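DTDP-4-dehydrorhamnose reductase, rfbD ortholog (Clostridium acetobutylicum, PDB 1VL0) probably reduces dTDP-6-deoxy-L-lyxo-4-hexulose to dTDP-L-rhamnose, the closing step of dTDP-L-rhamnose biosynthesis, with a bound nicotinamide cofactor as hydride source. Local coordinates at residues H188-T193 against C224-F229; A230-R235 against E278-L283. All blocks are in the same frame, centred on the assembly; numbering follows the deposited sequence.

Contact 1: H188-T193 against C224-F229; sequences HDQVGT and CSWYDF
One serine hydroxyl, that of Ser225, both caps a helix and binds a histidine across the contact: His188 ND1 lies 2.6 Å from Ser225 OG, near the plane of the imidazole. The motif is a capping box: Ser225 ends a short antiparallel strand pairing and is the N-cap of helix 226-237. Asp228 N donates to Ser225 OG at 3.0 Å, and Ser225 N returns a nearly straight bond to Asp228 OD2 at 3.1 Å. His188 reaches the hydroxyl because its CG is anti to the backbone N (chi1 -162°), which swings the ring over the helix start. There the edge of Tyr227 meets one imidazole face in a T-shaped pair, centroids 4.8 Å apart and planes at 66°. Val191 and Ser225 form the non-hydrogen-bonded pair; Gly192 and Cys224 form the hydrogen-bonded one, with Gly192 N 2.9 Å from Cys224 O and Cys224 N bonded in return to Gly192 O. The side chain of Trp226, stacked on Trp162, lies about 6 Å from the bound cofactor. The amide of Gln190, whose NE2 is bonded to Thr248, stands almost perpendicular to the indole, and a water joins them, donating to Gln190 OE1 and accepting from Trp226 NE1 at 3.2 Å.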
loop_
_atom_site.group_PDB
_atom_site.type_symbol
_atom_site.label_atom_id
_atom_site.label_comp_id
_atom_site.label_asym_id
_atom_site.label_seq_id
_atom_site.Cartn_x
_atom_site.Cartn_y
_atom_site.Cartn_z
ATOM N N HIS A 188 12.140 34.165 -6.582
ATOM C CA HIS A 188 11.709 33.905 -7.963
ATOM C C HIS A 188 12.129 32.487 -8.479
ATOM O O HIS A 188 11.768 32.055 -9.584
ATOM C CB HIS A 188 12.289 34.985 -8.871
ATOM C CG HIS A 188 11.607 35.104 -10.193
ATOM N ND1 HIS A 188 10.257 34.858 -10.366
ATOM C CD2 HIS A 188 12.079 35.477 -11.402
ATOM C CE1 HIS A 188 9.934 35.061 -11.631
ATOM N NE2 HIS A 188 11.020 35.442 -12.278
ATOM N N ASP A 189 12.886 31.763 -7.663
ATOM C CA ASP A 189 13.376 30.442 -8.035
ATOM C C ASP A 189 12.584 29.310 -7.386
ATOM O O ASP A 189 13.024 28.185 -7.358
ATOM C CB ASP A 189 14.887 30.318 -7.774
ATOM C CG ASP A 189 15.269 30.440 -6.308
ATOM O OD1 ASP A 189 14.383 30.570 -5.441
ATOM O OD2 ASP A 189 16.476 30.410 -5.922
ATOM N N GLN A 190 11.402 29.603 -6.864
ATOM C CA GLN A 190 10.499 28.555 -6.385
ATOM C C GLN A 190 9.153 28.779 -7.075
ATOM O O GLN A 190 8.632 29.885 -7.030
ATOM C CB GLN A 190 10.307 28.641 -4.883
ATOM C CG GLN A 190 11.602 28.472 -4.020
ATOM C CD GLN A 190 11.308 28.642 -2.519
ATOM O OE1 GLN A 190 10.187 28.354 -2.057
ATOM N NE2 GLN A 190 12.290 29.115 -1.768
ATOM N N VAL A 191 8.633 27.754 -7.748
ATOM C CA VAL A 191 7.451 27.909 -8.568
ATOM C C VAL A 191 6.392 26.882 -8.177
ATOM O O VAL A 191 6.689 25.794 -7.695
ATOM C CB VAL A 191 7.713 27.865 -10.116
ATOM C CG1 VAL A 191 8.917 28.787 -10.532
ATOM C CG2 VAL A 191 7.954 26.504 -10.570
ATOM N N GLY A 192 5.148 27.263 -8.392
ATOM C CA GLY A 192 3.993 26.473 -7.985
ATOM C C GLY A 192 2.812 27.230 -8.532
ATOM O O GLY A 192 2.924 27.923 -9.515
ATOM N N THR A 193 1.680 27.112 -7.865
ATOM C CA THR A 193 0.481 27.812 -8.247
ATOM C C THR A 193 -0.291 28.213 -6.986
ATOM O O THR A 193 -0.656 27.323 -6.209
ATOM C CB THR A 193 -0.466 26.920 -9.045
ATOM O OG1 THR A 193 0.275 26.187 -10.033
ATOM C CG2 THR A 193 -1.509 27.814 -9.773
ATOM N N CYS A 224 3.383 30.036 -11.498
ATOM C CA CYS A 224 4.211 31.210 -11.269
ATOM C C CYS A 224 5.185 30.996 -10.108
ATOM O O CYS A 224 5.151 29.977 -9.432
ATOM C CB CYS A 224 3.317 32.423 -11.027
ATOM S SG CYS A 224 2.380 32.394 -9.461
ATOM N N SER A 225 6.087 31.949 -9.916
ATOM C CA SER A 225 6.937 32.001 -8.735
ATOM C C SER A 225 6.264 32.815 -7.637
ATOM O O SER A 225 5.283 33.531 -7.911
ATOM C CB SER A 225 8.268 32.678 -9.068
ATOM O OG SER A 225 8.044 34.066 -9.314
ATOM N N TRP A 226 6.816 32.758 -6.414
ATOM C CA TRP A 226 6.344 33.625 -5.311
ATOM C C TRP A 226 6.479 35.101 -5.657
ATOM O O TRP A 226 5.605 35.902 -5.280
ATOM C CB TRP A 226 7.045 33.353 -3.987
ATOM C CG TRP A 226 6.746 32.041 -3.387
ATOM C CD1 TRP A 226 7.573 30.943 -3.365
ATOM C CD2 TRP A 226 5.566 31.660 -2.666
ATOM N NE1 TRP A 226 6.968 29.903 -2.698
ATOM C CE2 TRP A 226 5.733 30.312 -2.268
ATOM C CE3 TRP A 226 4.367 32.312 -2.346
ATOM C CZ2 TRP A 226 4.765 29.617 -1.542
ATOM C CZ3 TRP A 226 3.400 31.623 -1.650
ATOM C CH2 TRP A 226 3.601 30.280 -1.247
ATOM N N TYR A 227 7.556 35.448 -6.368
ATOM C CA TYR A 227 7.778 36.794 -6.879
ATOM C C TYR A 227 6.587 37.234 -7.780
ATOM O O TYR A 227 5.969 38.269 -7.570
ATOM C CB TYR A 227 9.142 36.877 -7.595
ATOM C CG TYR A 227 9.290 38.117 -8.458
ATOM C CD1 TYR A 227 9.599 39.361 -7.896
ATOM C CD2 TYR A 227 9.054 38.052 -9.835
ATOM C CE1 TYR A 227 9.695 40.494 -8.684
ATOM C CE2 TYR A 227 9.143 39.165 -10.628
ATOM C CZ TYR A 227 9.466 40.395 -10.048
ATOM O OH TYR A 227 9.566 41.497 -10.847
ATOM N N ASP A 228 6.224 36.407 -8.751
ATOM C CA ASP A 228 5.117 36.716 -9.633
ATOM C C ASP A 228 3.805 36.876 -8.827
ATOM O O ASP A 228 2.949 37.702 -9.143
ATOM C CB ASP A 228 4.899 35.597 -10.620
ATOM C CG ASP A 228 6.047 35.380 -11.583
ATOM O OD1 ASP A 228 6.679 36.374 -12.002
ATOM O OD2 ASP A 228 6.351 34.225 -11.967
ATOM N N PHE A 229 3.650 36.053 -7.815
ATOM C CA PHE A 229 2.454 36.068 -6.935
ATOM C C PHE A 229 2.389 37.446 -6.250
ATOM O O PHE A 229 1.357 38.127 -6.311
ATOM C CB PHE A 229 2.600 34.911 -5.969
ATOM C CG PHE A 229 1.403 34.602 -5.112
ATOM C CD1 PHE A 229 0.180 35.269 -5.225
ATOM C CD2 PHE A 229 1.505 33.591 -4.171
ATOM C CE1 PHE A 229 -0.905 34.929 -4.400
ATOM C CE2 PHE A 229 0.412 33.261 -3.364
ATOM C CZ PHE A 229 -0.780 33.947 -3.472
HETATM O O HOH W 1 7.734 26.826 -2.553
#

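Contact 2: A230-R235 against E278-L283; sequences AVEIFR and EWKESL
Glu232 of helix 226-237 reaches across to Trp279, Lys280 and Leu283 on the first turn of helix 279-290, in a helix-helix packing whose short axes cross at -42° and come no closer than 11.2 Å. Side chains meet across this separation and waters bridge polar groups; there is no direct hydrogen bond between the segments. The backbone itself directs Glu232 CB at the indole, 3.9 Å from Trp279 CH2. With CG anti to the backbone N (chi1 179°), Glu232 CG comes 3.9 Å from Leu283 CD2, and a bend at chi2 (72°) turns the carboxylate to the polar side. Leu283 CD2 also meets Ile233 CG1, the two side chains crossing at about a right angle. The first torsion of Lys280 (-75°) sets its CG over the centre of the Trp279 ring, 3.6 Å above the plane; the extended chain beyond runs across the Glu232 carboxylate. One turn on, Arg235 grips that carboxylate side-on, NE to OE1 and NH2 to OE2, from above the carboxylate plane but within its own guanidinium plane. This pair of hydrogen bonds, part of a salt bridge, probably fixes the carboxylate's rotation and favours its charged form. Lys280 NZ stays 4.3 Å from Glu232 OE1, beyond salt-bridge range; a water instead spans the two, donating to Glu232 OE1 and accepting from Lys280 NZ at 3.0 Å.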
loop_
_atom_site.group_PDB
_atom_site.type_symbol
_atom_site.label_atom_id
_atom_site.label_comp_id
_atom_site.label_asym_id
_atom_site.label_seq_id
_atom_site.Cartn_x
_atom_site.Cartn_y
_atom_site.Cartn_z
ATOM N N ALA A 230 3.519 37.883 -5.679
ATOM C CA ALA A 230 3.619 39.185 -5.001
ATOM C C ALA A 230 3.322 40.343 -5.964
ATOM O O ALA A 230 2.548 41.248 -5.649
ATOM C CB ALA A 230 4.989 39.345 -4.377
ATOM N N VAL A 231 3.924 40.308 -7.146
ATOM C CA VAL A 231 3.731 41.346 -8.139
ATOM C C VAL A 231 2.250 41.471 -8.516
ATOM O O VAL A 231 1.724 42.582 -8.665
ATOM C CB VAL A 231 4.618 41.059 -9.394
ATOM C CG1 VAL A 231 4.270 41.994 -10.564
ATOM C CG2 VAL A 231 6.061 41.272 -9.029
ATOM N N GLU A 232 1.557 40.352 -8.649
ATOM C CA GLU A 232 0.139 40.406 -8.973
ATOM C C GLU A 232 -0.670 40.919 -7.798
ATOM O O GLU A 232 -1.590 41.684 -8.006
ATOM C CB GLU A 232 -0.359 39.060 -9.453
ATOM C CG GLU A 232 -1.843 38.982 -9.814
ATOM C CD GLU A 232 -2.211 39.696 -11.108
ATOM O OE1 GLU A 232 -1.342 40.296 -11.780
ATOM O OE2 GLU A 232 -3.397 39.626 -11.461
ATOM N N ILE A 233 -0.327 40.510 -6.581
ATOM C CA ILE A 233 -1.011 41.015 -5.363
ATOM C C ILE A 233 -0.969 42.553 -5.313
ATOM O O ILE A 233 -1.996 43.216 -5.063
ATOM C CB ILE A 233 -0.367 40.444 -4.083
ATOM C CG1 ILE A 233 -0.697 38.934 -3.914
ATOM C CG2 ILE A 233 -0.855 41.178 -2.847
ATOM C CD1 ILE A 233 0.243 38.176 -2.979
ATOM N N PHE A 234 0.222 43.115 -5.540
ATOM C CA PHE A 234 0.401 44.571 -5.485
ATOM C C PHE A 234 -0.230 45.314 -6.694
ATOM O O PHE A 234 -0.807 46.401 -6.537
ATOM C CB PHE A 234 1.889 44.910 -5.314
ATOM C CG PHE A 234 2.474 44.391 -4.022
ATOM C CD1 PHE A 234 1.803 44.580 -2.807
ATOM C CD2 PHE A 234 3.686 43.705 -4.020
ATOM C CE1 PHE A 234 2.342 44.103 -1.624
ATOM C CE2 PHE A 234 4.254 43.226 -2.824
ATOM C CZ PHE A 234 3.578 43.424 -1.623
ATOM N N ARG A 235 -0.207 44.672 -7.869
ATOM C CA ARG A 235 -0.979 45.168 -8.995
ATOM C C ARG A 235 -2.482 45.263 -8.693
ATOM O O ARG A 235 -3.135 46.283 -8.974
ATOM C CB ARG A 235 -0.748 44.315 -10.229
ATOM C CG ARG A 235 -1.286 44.930 -11.506
ATOM C CD ARG A 235 -1.404 43.983 -12.691
ATOM N NE ARG A 235 -2.454 42.967 -12.519
ATOM C CZ ARG A 235 -3.746 43.144 -12.787
ATOM N NH1 ARG A 235 -4.203 44.280 -13.243
ATOM N NH2 ARG A 235 -4.608 42.175 -12.556
ATOM N N GLU A 278 -8.116 29.643 -13.175
ATOM C CA GLU A 278 -6.788 30.249 -13.357
ATOM C C GLU A 278 -6.458 31.045 -12.096
ATOM O O GLU A 278 -7.318 31.733 -11.538
ATOM C CB GLU A 278 -6.819 31.198 -14.566
ATOM C CG GLU A 278 -6.914 30.530 -15.923
ATOM C CD GLU A 278 -5.651 29.788 -16.301
ATOM O OE1 GLU A 278 -4.532 30.157 -15.807
ATOM O OE2 GLU A 278 -5.796 28.824 -17.095
ATOM N N TRP A 279 -5.191 30.986 -11.684
ATOM C CA TRP A 279 -4.819 31.487 -10.398
ATOM C C TRP A 279 -5.109 32.973 -10.254
ATOM O O TRP A 279 -5.570 33.420 -9.232
ATOM C CB TRP A 279 -3.366 31.130 -10.105
ATOM C CG TRP A 279 -2.282 31.846 -10.838
ATOM C CD1 TRP A 279 -1.648 31.435 -11.979
ATOM C CD2 TRP A 279 -1.635 33.060 -10.436
ATOM N NE1 TRP A 279 -0.655 32.322 -12.315
ATOM C CE2 TRP A 279 -0.625 33.338 -11.398
ATOM C CE3 TRP A 279 -1.818 33.962 -9.379
ATOM C CZ2 TRP A 279 0.194 34.473 -11.326
ATOM C CZ3 TRP A 279 -1.025 35.049 -9.290
ATOM C CH2 TRP A 279 0.006 35.305 -10.268
ATOM N N LYS A 280 -4.932 33.738 -11.309
ATOM C CA LYS A 280 -5.168 35.198 -11.220
ATOM C C LYS A 280 -6.627 35.559 -11.013
ATOM O O LYS A 280 -6.953 36.539 -10.351
ATOM C CB LYS A 280 -4.636 35.880 -12.469
ATOM C CG LYS A 280 -3.105 35.978 -12.463
ATOM C CD LYS A 280 -2.627 36.676 -13.681
ATOM C CE LYS A 280 -1.104 36.792 -13.689
ATOM N NZ LYS A 280 -0.691 37.464 -14.948
ATOM N N GLU A 281 -7.513 34.747 -11.563
ATOM C CA GLU A 281 -8.947 34.943 -11.384
ATOM C C GLU A 281 -9.393 34.680 -9.932
ATOM O O GLU A 281 -10.175 35.425 -9.367
ATOM C CB GLU A 281 -9.682 34.023 -12.350
ATOM C CG GLU A 281 -11.190 34.160 -12.374
ATOM C CD GLU A 281 -11.880 33.191 -13.355
ATOM O OE1 GLU A 281 -11.182 32.550 -14.183
ATOM O OE2 GLU A 281 -13.129 33.059 -13.267
ATOM N N SER A 282 -8.924 33.569 -9.359
ATOM C CA SER A 282 -9.195 33.225 -8.013
ATOM C C SER A 282 -8.661 34.287 -7.066
ATOM O O SER A 282 -9.298 34.654 -6.071
ATOM C CB SER A 282 -8.564 31.864 -7.695
ATOM O OG SER A 282 -9.249 30.841 -8.375
ATOM N N LEU A 283 -7.466 34.758 -7.370
ATOM C CA LEU A 283 -6.765 35.706 -6.529
ATOM C C LEU A 283 -7.499 37.060 -6.551
ATOM O O LEU A 283 -7.802 37.650 -5.463
ATOM C CB LEU A 283 -5.313 35.836 -7.006
ATOM C CG LEU A 283 -4.542 36.869 -6.188
ATOM C CD1 LEU A 283 -4.554 36.571 -4.626
ATOM C CD2 LEU A 283 -3.168 37.065 -6.725
HETATM O O HOH W 2 -1.829 40.136 -14.307
HETATM O O HOH W 3 -5.736 38.958 -11.229
#

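In the fold
Contact 1 closes before contact 2 opens along the chain, and their centres lie 11 Å apart on the same side of the chain's centre. Helix 226-237 joins them: its first turn belongs to contact 1 and the following turns to contact 2. Strand 191-196 lies between 155-164, which carries the NADH-binding Leu163, and the short strand 224-225 in the mixed sheet. Trp279 touches both contacts, CZ2 lying 3.5 Å from Cys224 SG, while Leu283 CD2 lies 3.9 Å from Phe229 CE1. Contact 1 thus joins strand 191-196 to the start of helix 226-237, near the cofactor, and contact 2 packs that helix on 279-290, with the Ile233 side chain about 12 Å from the cofactor.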